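Local coordinates for type C neurotoxin (Clostridium botulinum, PDB 3PME), which probably attaches the botulinum toxin to nerve-cell membranes through its receptor-binding domain, the part crystallised, with ganglioside and phosphatidylethanolamine as likely partners, at residues S5-L10 and I200-L205; Y66-V71 and T146-G151; M150-L155 and S164-D169. One frame throughout, in Å; residues are numbered along the deposited sequence.

Interaction 1. Residues S5-L10 and I200-L205; sequences SKILSL and IFSKEL
I200 faces two consecutive residues of the N-terminal strand, I7 and L8, and gives each of them one of its branches. Its CG2, anti to the backbone N (CG1 being placed at chi1 -61°), meets I7 CD1 at 3.7 Å, while its other arm runs out to CD1, which touches L8 CD2 at 4.0 Å. Both pairs cross obliquely; L8 and I200 share a face of the sheet, where I179 of strand 178-181 also touches them, and I7 comes in from the corner. I7 CG2, the shorter branch, turns to S202 CB.

K6 and F201 occupy the other face. The aliphatic part of K6 slants past the ring, with CD near CE2, and its ammonium end makes a weak bond to S9 OG. At the edge of the F201 ring, near its plane, S5 OG lies 3.5 Å from CD2; one face is covered by L205 CD1, 3.9 Å above the plane over the centre. The S5 hydroxyl bonds to the backbone oxygen of I2. The bent chain of K203 lies against S5: S5 CB and K203 CD are only 3.4 Å apart, closer than usual for two carbons.

Backbone bonds fix this pairing. I200 O receives I7 N at 2.9 Å and, weakly, L8 N as well, while I200 N donates a hydrogen bond to L8 O at 3.0 Å. Farther along, S202 N donates to S5 O at 2.8 Å, beyond the K6-F201 non-hydrogen-bonded pair. Two residues opposed to one, with one carbonyl shared between their amides, make a classic beta bulge; here it joins antiparallel strands 6-13 and 193-201 as the first turns a corner, within the concanavalin-like, lectin-type N-terminal half of the receptor-binding domain.

Interaction 2. Residues Y66-V71 and T146-G151; sequences YENSSV and TNNIMG
The amide of N147 reaches across to S69, its ND2 donating to S69 OG at 3.1 Å from a direction that leaves the hydroxyl 21° out of the amide plane. With CG beside the backbone N (chi1 -58°), the group extends over the same face of the sheet as S69, and W111 of strand 108-114 packs against N147 there. On the opposite face the side chains of N68 and N148 run alongside each other, their amide planes 75° apart; N148 ND2 comes 3.9 Å from N68 CB. The N148 amide is held at both ends: a lone pair of OD1, in the carbonyl plane, receives M150 N at 2.9 Å, making an Asx turn, and ND2 bonds to E204 OE1. Farther along this face, T146 CG2 touches S70 OG at 3.5 Å, a hydroxyl also engaged with K203 O and L205 N.

The main chains pair in antiparallel register. S69 and N147 exchange a reciprocal pair of bonds, S69 N to N147 O at 3.0 Å and N147 N to S69 O at 2.8 Å. At the strand ends I149 N donates to E67 O at 2.9 Å, and I149 CG2 rests beside the same oxygen. From N148 to G151 the chain then makes a type I turn.

Strand 68-77 is thus fixed along one side by strand 141-148 and along the other by strand 193-201, through S70 and F201. Strand 141-148 in turn pairs along its other edge with strand 152-157, where T146 pairs with K154.

Interaction 3. Residues M150-L155 and S164-D169; sequences MGYMKL and SERIED
M153 lies beside E165 on one face of this hairpin and crosses I167 at about a right angle. Its CB lies against N147 OD1 and T146 O of strand 141-148. With CG between the backbone N and carbonyl carbon (chi1 57°), the chain brings CG to I167 CG2 at 3.6 Å. SD passes the same methyl at 3.7 Å. Extended beyond CG, the chain keeps CE 4.0 Å from I167 CG2 and also reaches E165 CB, with W111, L113, K121 and L123 of the facing strands flanking the residue.

Y152 is turned to the solvent side. Its CD2 sits 3.6 Å from R166 CA, but the ring and the guanidinium are 78° apart and do not stack; Y152 CB is next to S164 OG, which also lies close to K154 CG.

Main-chain pairing closes the hairpin. M153 N donates to E165 O at 2.9 Å and E165 N to M153 O at 3.0 Å, both nearly along the C=O axis. Farther on, G151 O takes I167 N at 2.8 Å, in the carbonyl plane, and E168 N more weakly. The carboxylate of E168 comes near M150 O without bonding to it.

Across the hairpin, attraction is therefore carried by main-chain bonds and by the apolar M153-I167 contact on the inner face. D169 OD2 forms a salt bridge with K121, which also bonds to R166 O; the pair from R166 NE to D169 OD2 is long, and K154 NZ has a weak bond to Y156 OH. This division is consistent with a polar outer surface over an apolar interior.

All three contacts belong to one curved antiparallel sheet and follow one another across it: interaction 1 joins strands 6-13 and 193-201, interaction 2 joins 68-77 and 141-148, and interaction 3 joins 152-157 and 160-166. Strands 193-201 and 68-77 are neighbours, as are 141-148 and 152-157, so the series is continuous; M150 and G151 are shared by the last two contacts. Interaction 1, with the most buried residues, mixes aliphatic contacts of I7, L8 and I200 with a phenyl ring and serines. Hydroxyls and amides dominate interaction 2, which is only partly buried. Interaction 3, with more exposed residues, combines an apolar inner face with polar and charged outer side chains.

Interaction 1. Residues S5-L10 and I200-L205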
loop_
_atom_site.group_PDB
_atom_site.type_symbol
_atom_site.label_atom_id
_atom_site.label_comp_id
_atom_site.label_asym_id
_atom_site.label_seq_id
_atom_site.Cartn_x
_atom_site.Cartn_y
_atom_site.Cartn_z
ATOM N N SER A 5 16.399 -21.438 0.974
ATOM C CA SER A 5 16.254 -21.762 -0.441
ATOM C C SER A 5 16.348 -20.519 -1.317
ATOM O O SER A 5 16.129 -20.586 -2.519
ATOM C CB SER A 5 14.923 -22.465 -0.694
ATOM O OG SER A 5 13.836 -21.623 -0.344
ATOM N N LYS A 6 16.672 -19.386 -0.708
ATOM C CA LYS A 6 16.798 -18.138 -1.454
ATOM C C LYS A 6 18.092 -18.148 -2.267
ATOM O O LYS A 6 19.181 -18.255 -1.699
ATOM C CB LYS A 6 16.766 -16.953 -0.487
ATOM C CG LYS A 6 16.408 -15.630 -1.124
ATOM C CD LYS A 6 15.790 -14.670 -0.105
ATOM C CE LYS A 6 16.672 -14.512 1.117
ATOM N NZ LYS A 6 16.151 -13.461 2.049
ATOM N N ILE A 7 17.985 -18.055 -3.590
ATOM C CA ILE A 7 19.176 -18.030 -4.437
ATOM C C ILE A 7 19.452 -16.640 -5.014
ATOM O O ILE A 7 20.460 -16.421 -5.678
ATOM C CB ILE A 7 19.143 -19.111 -5.547
ATOM C CG1 ILE A 7 17.949 -18.919 -6.481
ATOM C CG2 ILE A 7 19.122 -20.506 -4.928
ATOM C CD1 ILE A 7 18.185 -17.889 -7.555
ATOM N N LEU A 8 18.540 -15.704 -4.761
ATOM C CA LEU A 8 18.755 -14.306 -5.117
ATOM C C LEU A 8 17.906 -13.459 -4.192
ATOM O O LEU A 8 16.736 -13.751 -3.981
ATOM C CB LEU A 8 18.381 -14.038 -6.579
ATOM C CG LEU A 8 18.511 -12.574 -7.011
ATOM C CD1 LEU A 8 19.971 -12.152 -7.015
ATOM C CD2 LEU A 8 17.908 -12.366 -8.393
ATOM N N SER A 9 18.503 -12.431 -3.602
ATOM C CA SER A 9 17.772 -11.534 -2.727
ATOM C C SER A 9 18.340 -10.130 -2.878
ATOM O O SER A 9 19.419 -9.822 -2.350
ATOM C CB SER A 9 17.875 -12.011 -1.271
ATOM O OG SER A 9 16.989 -11.293 -0.430
ATOM N N LEU A 10 17.627 -9.277 -3.613
ATOM C CA LEU A 10 18.098 -7.916 -3.826
ATOM C C LEU A 10 17.722 -7.073 -2.624
ATOM O O LEU A 10 16.543 -6.849 -2.336
ATOM C CB LEU A 10 17.522 -7.314 -5.109
ATOM C CG LEU A 10 17.822 -8.057 -6.410
ATOM C CD1 LEU A 10 17.156 -7.319 -7.569
ATOM C CD2 LEU A 10 19.329 -8.184 -6.635
ATOM N N ILE A 200 14.320 -14.673 -5.413
ATOM C CA ILE A 200 14.053 -15.910 -6.139
ATOM C C ILE A 200 14.456 -17.081 -5.256
ATOM O O ILE A 200 15.491 -17.038 -4.612
ATOM C CB ILE A 200 14.795 -15.970 -7.479
ATOM C CG1 ILE A 200 14.340 -14.817 -8.380
ATOM C CG2 ILE A 200 14.535 -17.329 -8.182
ATOM C CD1 ILE A 200 15.034 -14.739 -9.722
ATOM N N PHE A 201 13.616 -18.111 -5.223
ATOM C CA PHE A 201 13.828 -19.284 -4.374
ATOM C C PHE A 201 13.965 -20.511 -5.263
ATOM O O PHE A 201 13.345 -20.583 -6.327
ATOM C CB PHE A 201 12.632 -19.493 -3.435
ATOM C CG PHE A 201 12.354 -18.332 -2.517
ATOM C CD1 PHE A 201 11.611 -17.239 -2.957
ATOM C CD2 PHE A 201 12.815 -18.344 -1.210
ATOM C CE1 PHE A 201 11.356 -16.174 -2.109
ATOM C CE2 PHE A 201 12.563 -17.288 -0.361
ATOM C CZ PHE A 201 11.828 -16.201 -0.810
ATOM N N SER A 202 14.761 -21.479 -4.817
ATOM C CA SER A 202 14.988 -22.700 -5.590
ATOM C C SER A 202 14.027 -23.812 -5.186
ATOM O O SER A 202 14.336 -24.997 -5.306
ATOM C CB SER A 202 16.421 -23.184 -5.400
ATOM O OG SER A 202 16.640 -23.480 -4.033
ATOM N N LYS A 203 12.864 -23.428 -4.687
ATOM C CA LYS A 203 11.817 -24.386 -4.388
ATOM C C LYS A 203 10.473 -23.718 -4.605
ATOM O O LYS A 203 10.389 -22.490 -4.693
ATOM C CB LYS A 203 11.932 -24.879 -2.944
ATOM C CG LYS A 203 11.710 -23.789 -1.916
ATOM C CD LYS A 203 12.005 -24.264 -0.503
ATOM C CE LYS A 203 10.797 -24.900 0.148
ATOM N NZ LYS A 203 11.079 -25.185 1.586
ATOM N N GLU A 204 9.431 -24.532 -4.681
ATOM C CA GLU A 204 8.062 -24.064 -4.747
ATOM C C GLU A 204 7.583 -23.827 -3.318
ATOM O O GLU A 204 7.434 -24.770 -2.542
ATOM C CB GLU A 204 7.199 -25.124 -5.444
ATOM C CG GLU A 204 5.720 -24.829 -5.458
ATOM C CD GLU A 204 4.911 -25.962 -6.060
ATOM O OE1 GLU A 204 5.524 -26.890 -6.633
ATOM O OE2 GLU A 204 3.667 -25.923 -5.947
ATOM N N LEU A 205 7.372 -22.564 -2.950
ATOM C CA LEU A 205 6.990 -22.250 -1.580
ATOM C C LEU A 205 5.558 -22.686 -1.316
ATOM O O LEU A 205 4.688 -22.500 -2.166
ATOM C CB LEU A 205 7.115 -20.750 -1.310
ATOM C CG LEU A 205 8.512 -20.131 -1.322
ATOM C CD1 LEU A 205 8.425 -18.649 -0.966
ATOM C CD2 LEU A 205 9.431 -20.860 -0.362
#

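Interaction 2. Residues Y66-V71 and T146-G151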
loop_
_atom_site.group_PDB
_atom_site.type_symbol
_atom_site.label_atom_id
_atom_site.label_comp_id
_atom_site.label_asym_id
_atom_site.label_seq_id
_atom_site.Cartn_x
_atom_site.Cartn_y
_atom_site.Cartn_z
ATOM N N TYR A 66 15.749 -25.635 -11.901
ATOM C CA TYR A 66 15.249 -26.044 -13.200
ATOM C C TYR A 66 13.991 -26.903 -13.083
ATOM O O TYR A 66 13.282 -27.104 -14.066
ATOM C CB TYR A 66 16.337 -26.763 -13.998
ATOM C CG TYR A 66 16.884 -25.948 -15.150
ATOM C CD1 TYR A 66 16.076 -25.610 -16.224
ATOM C CD2 TYR A 66 18.209 -25.537 -15.171
ATOM C CE1 TYR A 66 16.568 -24.881 -17.286
ATOM C CE2 TYR A 66 18.716 -24.795 -16.224
ATOM C CZ TYR A 66 17.887 -24.475 -17.283
ATOM O OH TYR A 66 18.375 -23.748 -18.339
ATOM N N GLU A 67 13.712 -27.408 -11.883
ATOM C CA GLU A 67 12.506 -28.199 -11.653
ATOM C C GLU A 67 11.429 -27.408 -10.922
ATOM O O GLU A 67 10.243 -27.536 -11.219
ATOM C CB GLU A 67 12.835 -29.458 -10.846
ATOM C CG GLU A 67 14.034 -30.239 -11.366
ATOM C CD GLU A 67 14.554 -31.238 -10.343
ATOM O OE1 GLU A 67 13.726 -31.838 -9.621
ATOM O OE2 GLU A 67 15.789 -31.415 -10.253
ATOM N N ASN A 68 11.844 -26.598 -9.955
ATOM C CA ASN A 68 10.894 -25.826 -9.162
ATOM C C ASN A 68 11.488 -24.533 -8.623
ATOM O O ASN A 68 12.648 -24.489 -8.216
ATOM C CB ASN A 68 10.310 -26.669 -8.019
ATOM C CG ASN A 68 11.361 -27.485 -7.279
ATOM O OD1 ASN A 68 12.435 -26.989 -6.932
ATOM N ND2 ASN A 68 11.046 -28.759 -7.033
ATOM N N SER A 69 10.687 -23.469 -8.621
ATOM C CA SER A 69 11.179 -22.181 -8.157
ATOM C C SER A 69 10.023 -21.332 -7.676
ATOM O O SER A 69 8.860 -21.630 -7.951
ATOM C CB SER A 69 11.860 -21.434 -9.298
ATOM O OG SER A 69 10.888 -21.058 -10.260
ATOM N N SER A 70 10.361 -20.262 -6.966
ATOM C CA SER A 70 9.394 -19.231 -6.625
ATOM C C SER A 70 10.042 -17.873 -6.833
ATOM O O SER A 70 11.246 -17.704 -6.635
ATOM C CB SER A 70 8.917 -19.369 -5.181
ATOM O OG SER A 70 8.402 -20.678 -4.933
ATOM N N VAL A 71 9.233 -16.904 -7.232
ATOM C CA VAL A 71 9.708 -15.546 -7.374
ATOM C C VAL A 71 8.767 -14.689 -6.538
ATOM O O VAL A 71 7.554 -14.824 -6.664
ATOM C CB VAL A 71 9.650 -15.096 -8.840
ATOM C CG1 VAL A 71 10.077 -13.653 -8.944
ATOM C CG2 VAL A 71 10.526 -16.018 -9.731
ATOM N N THR A 146 4.914 -19.277 -8.268
ATOM C CA THR A 146 5.593 -20.569 -8.094
ATOM C C THR A 146 5.582 -21.310 -9.429
ATOM O O THR A 146 4.634 -21.193 -10.216
ATOM C CB THR A 146 4.981 -21.444 -6.966
ATOM O OG1 THR A 146 3.647 -21.843 -7.319
ATOM C CG2 THR A 146 4.947 -20.686 -5.635
ATOM N N ASN A 147 6.658 -22.046 -9.688
ATOM C CA ASN A 147 6.800 -22.777 -10.943
ATOM C C ASN A 147 7.210 -24.199 -10.652
ATOM O O ASN A 147 8.137 -24.433 -9.894
ATOM C CB ASN A 147 7.880 -22.139 -11.820
ATOM C CG ASN A 147 7.599 -20.682 -12.141
ATOM O OD1 ASN A 147 6.798 -20.370 -13.019
ATOM N ND2 ASN A 147 8.275 -19.783 -11.438
ATOM N N ASN A 148 6.517 -25.155 -11.253
ATOM C CA ASN A 148 6.959 -26.534 -11.164
ATOM C C ASN A 148 6.821 -27.215 -12.517
ATOM O O ASN A 148 5.727 -27.324 -13.073
ATOM C CB ASN A 148 6.205 -27.303 -10.075
ATOM C CG ASN A 148 6.926 -28.567 -9.658
ATOM O OD1 ASN A 148 7.342 -29.364 -10.500
ATOM N ND2 ASN A 148 7.089 -28.755 -8.353
ATOM N N ILE A 149 7.957 -27.640 -13.043
ATOM C CA ILE A 149 8.011 -28.240 -14.368
ATOM C C ILE A 149 7.165 -29.509 -14.446
ATOM O O ILE A 149 6.823 -29.971 -15.535
ATOM C CB ILE A 149 9.470 -28.524 -14.774
ATOM C CG1 ILE A 149 9.587 -28.640 -16.292
ATOM C CG2 ILE A 149 10.001 -29.747 -14.052
ATOM C CD1 ILE A 149 9.088 -27.405 -17.013
ATOM N N MET A 150 6.799 -30.050 -13.287
ATOM C CA MET A 150 5.962 -31.244 -13.232
ATOM C C MET A 150 4.483 -30.919 -13.354
ATOM O O MET A 150 3.649 -31.821 -13.426
ATOM C CB MET A 150 6.213 -32.026 -11.942
ATOM C CG MET A 150 7.515 -32.812 -11.951
ATOM S SD MET A 150 7.852 -33.600 -10.366
ATOM C CE MET A 150 8.094 -32.162 -9.321
ATOM N N GLY A 151 4.142 -29.635 -13.378
ATOM C CA GLY A 151 2.742 -29.285 -13.477
ATOM C C GLY A 151 2.454 -27.861 -13.879
ATOM O O GLY A 151 2.193 -27.576 -15.053
#

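Interaction 3. Residues M150-L155 and S164-D169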
loop_
_atom_site.group_PDB
_atom_site.type_symbol
_atom_site.label_atom_id
_atom_site.label_comp_id
_atom_site.label_asym_id
_atom_site.label_seq_id
_atom_site.Cartn_x
_atom_site.Cartn_y
_atom_site.Cartn_z
ATOM N N MET A 150 6.799 -30.050 -13.287
ATOM C CA MET A 150 5.962 -31.244 -13.232
ATOM C C MET A 150 4.483 -30.919 -13.354
ATOM O O MET A 150 3.649 -31.821 -13.426
ATOM C CB MET A 150 6.213 -32.026 -11.942
ATOM C CG MET A 150 7.515 -32.812 -11.951
ATOM S SD MET A 150 7.852 -33.600 -10.366
ATOM C CE MET A 150 8.094 -32.162 -9.321
ATOM N N GLY A 151 4.142 -29.635 -13.378
ATOM C CA GLY A 151 2.742 -29.285 -13.477
ATOM C C GLY A 151 2.454 -27.861 -13.879
ATOM O O GLY A 151 2.193 -27.576 -15.053
ATOM N N TYR A 152 2.495 -26.963 -12.895
ATOM C CA TYR A 152 1.895 -25.641 -13.046
ATOM C C TYR A 152 2.769 -24.498 -12.587
ATOM O O TYR A 152 3.655 -24.645 -11.740
ATOM C CB TYR A 152 0.566 -25.580 -12.279
ATOM C CG TYR A 152 -0.292 -26.734 -12.665
ATOM C CD1 TYR A 152 -0.108 -27.960 -12.067
ATOM C CD2 TYR A 152 -1.220 -26.624 -13.683
ATOM C CE1 TYR A 152 -0.841 -29.036 -12.453
ATOM C CE2 TYR A 152 -1.969 -27.715 -14.076
ATOM C CZ TYR A 152 -1.763 -28.914 -13.443
ATOM O OH TYR A 152 -2.472 -30.039 -13.790
ATOM N N MET A 153 2.500 -23.338 -13.160
ATOM C CA MET A 153 2.949 -22.114 -12.520
ATOM C C MET A 153 1.718 -21.436 -11.934
ATOM O O MET A 153 0.624 -21.520 -12.486
ATOM C CB MET A 153 3.711 -21.233 -13.493
ATOM C CG MET A 153 2.962 -20.851 -14.727
ATOM S SD MET A 153 4.065 -19.904 -15.782
ATOM C CE MET A 153 2.921 -19.456 -17.076
ATOM N N LYS A 154 1.894 -20.793 -10.787
ATOM C CA LYS A 154 0.776 -20.265 -10.038
ATOM C C LYS A 154 1.095 -18.850 -9.600
ATOM O O LYS A 154 2.230 -18.551 -9.247
ATOM C CB LYS A 154 0.497 -21.128 -8.812
ATOM C CG LYS A 154 -0.096 -22.503 -9.174
ATOM C CD LYS A 154 0.146 -23.553 -8.076
ATOM C CE LYS A 154 -0.782 -23.392 -6.882
ATOM N NZ LYS A 154 -0.442 -24.367 -5.790
ATOM N N LEU A 155 0.075 -18.004 -9.644
ATOM C CA LEU A 155 0.212 -16.600 -9.282
ATOM C C LEU A 155 -0.551 -16.297 -8.007
ATOM O O LEU A 155 -1.769 -16.514 -7.928
ATOM C CB LEU A 155 -0.327 -15.731 -10.416
ATOM C CG LEU A 155 -0.371 -14.234 -10.116
ATOM C CD1 LEU A 155 1.010 -13.742 -9.746
ATOM C CD2 LEU A 155 -0.883 -13.515 -11.343
ATOM N N SER A 164 -3.751 -20.120 -12.121
ATOM C CA SER A 164 -2.825 -21.208 -12.376
ATOM C C SER A 164 -2.774 -21.445 -13.881
ATOM O O SER A 164 -3.733 -21.147 -14.599
ATOM C CB SER A 164 -3.286 -22.476 -11.657
ATOM O OG SER A 164 -2.371 -23.545 -11.866
ATOM N N GLU A 165 -1.644 -21.955 -14.357
ATOM C CA GLU A 165 -1.476 -22.279 -15.763
ATOM C C GLU A 165 -0.581 -23.497 -15.906
ATOM O O GLU A 165 0.447 -23.625 -15.244
ATOM C CB GLU A 165 -0.895 -21.090 -16.540
ATOM C CG GLU A 165 -0.843 -21.316 -18.044
ATOM C CD GLU A 165 -2.207 -21.200 -18.697
ATOM O OE1 GLU A 165 -3.136 -20.676 -18.049
ATOM O OE2 GLU A 165 -2.347 -21.618 -19.866
ATOM N N ARG A 166 -0.982 -24.403 -16.785
ATOM C CA ARG A 166 -0.229 -25.626 -16.991
ATOM C C ARG A 166 1.053 -25.316 -17.753
ATOM O O ARG A 166 1.025 -24.571 -18.729
ATOM C CB ARG A 166 -1.097 -26.610 -17.774
ATOM C CG ARG A 166 -0.513 -27.982 -17.942
ATOM C CD ARG A 166 -1.597 -28.931 -18.450
ATOM N NE ARG A 166 -2.150 -28.506 -19.735
ATOM C CZ ARG A 166 -3.227 -27.735 -19.882
ATOM N NH1 ARG A 166 -3.890 -27.289 -18.818
ATOM N NH2 ARG A 166 -3.642 -27.406 -21.099
ATOM N N ILE A 167 2.173 -25.863 -17.294
ATOM C CA ILE A 167 3.434 -25.690 -18.012
ATOM C C ILE A 167 4.111 -27.022 -18.315
ATOM O O ILE A 167 5.127 -27.061 -19.001
ATOM C CB ILE A 167 4.427 -24.760 -17.265
ATOM C CG1 ILE A 167 4.714 -25.278 -15.851
ATOM C CG2 ILE A 167 3.901 -23.324 -17.220
ATOM C CD1 ILE A 167 5.867 -24.582 -15.165
ATOM N N GLU A 168 3.532 -28.107 -17.806
ATOM C CA GLU A 168 4.103 -29.431 -17.992
ATOM C C GLU A 168 4.099 -29.803 -19.466
ATOM O O GLU A 168 4.837 -30.693 -19.890
ATOM C CB GLU A 168 3.308 -30.467 -17.190
ATOM C CG GLU A 168 3.956 -31.842 -17.142
ATOM C CD GLU A 168 3.046 -32.894 -16.528
ATOM O OE1 GLU A 168 1.824 -32.634 -16.417
ATOM O OE2 GLU A 168 3.555 -33.979 -16.164
ATOM N N ASP A 169 3.270 -29.118 -20.245
ATOM C CA ASP A 169 3.149 -29.388 -21.673
ATOM C C ASP A 169 4.066 -28.528 -22.558
ATOM O O ASP A 169 4.126 -28.727 -23.771
ATOM C CB ASP A 169 1.688 -29.242 -22.123
ATOM C CG ASP A 169 1.109 -27.865 -21.818
ATOM O OD1 ASP A 169 1.482 -27.256 -20.790
ATOM O OD2 ASP A 169 0.262 -27.395 -22.608
#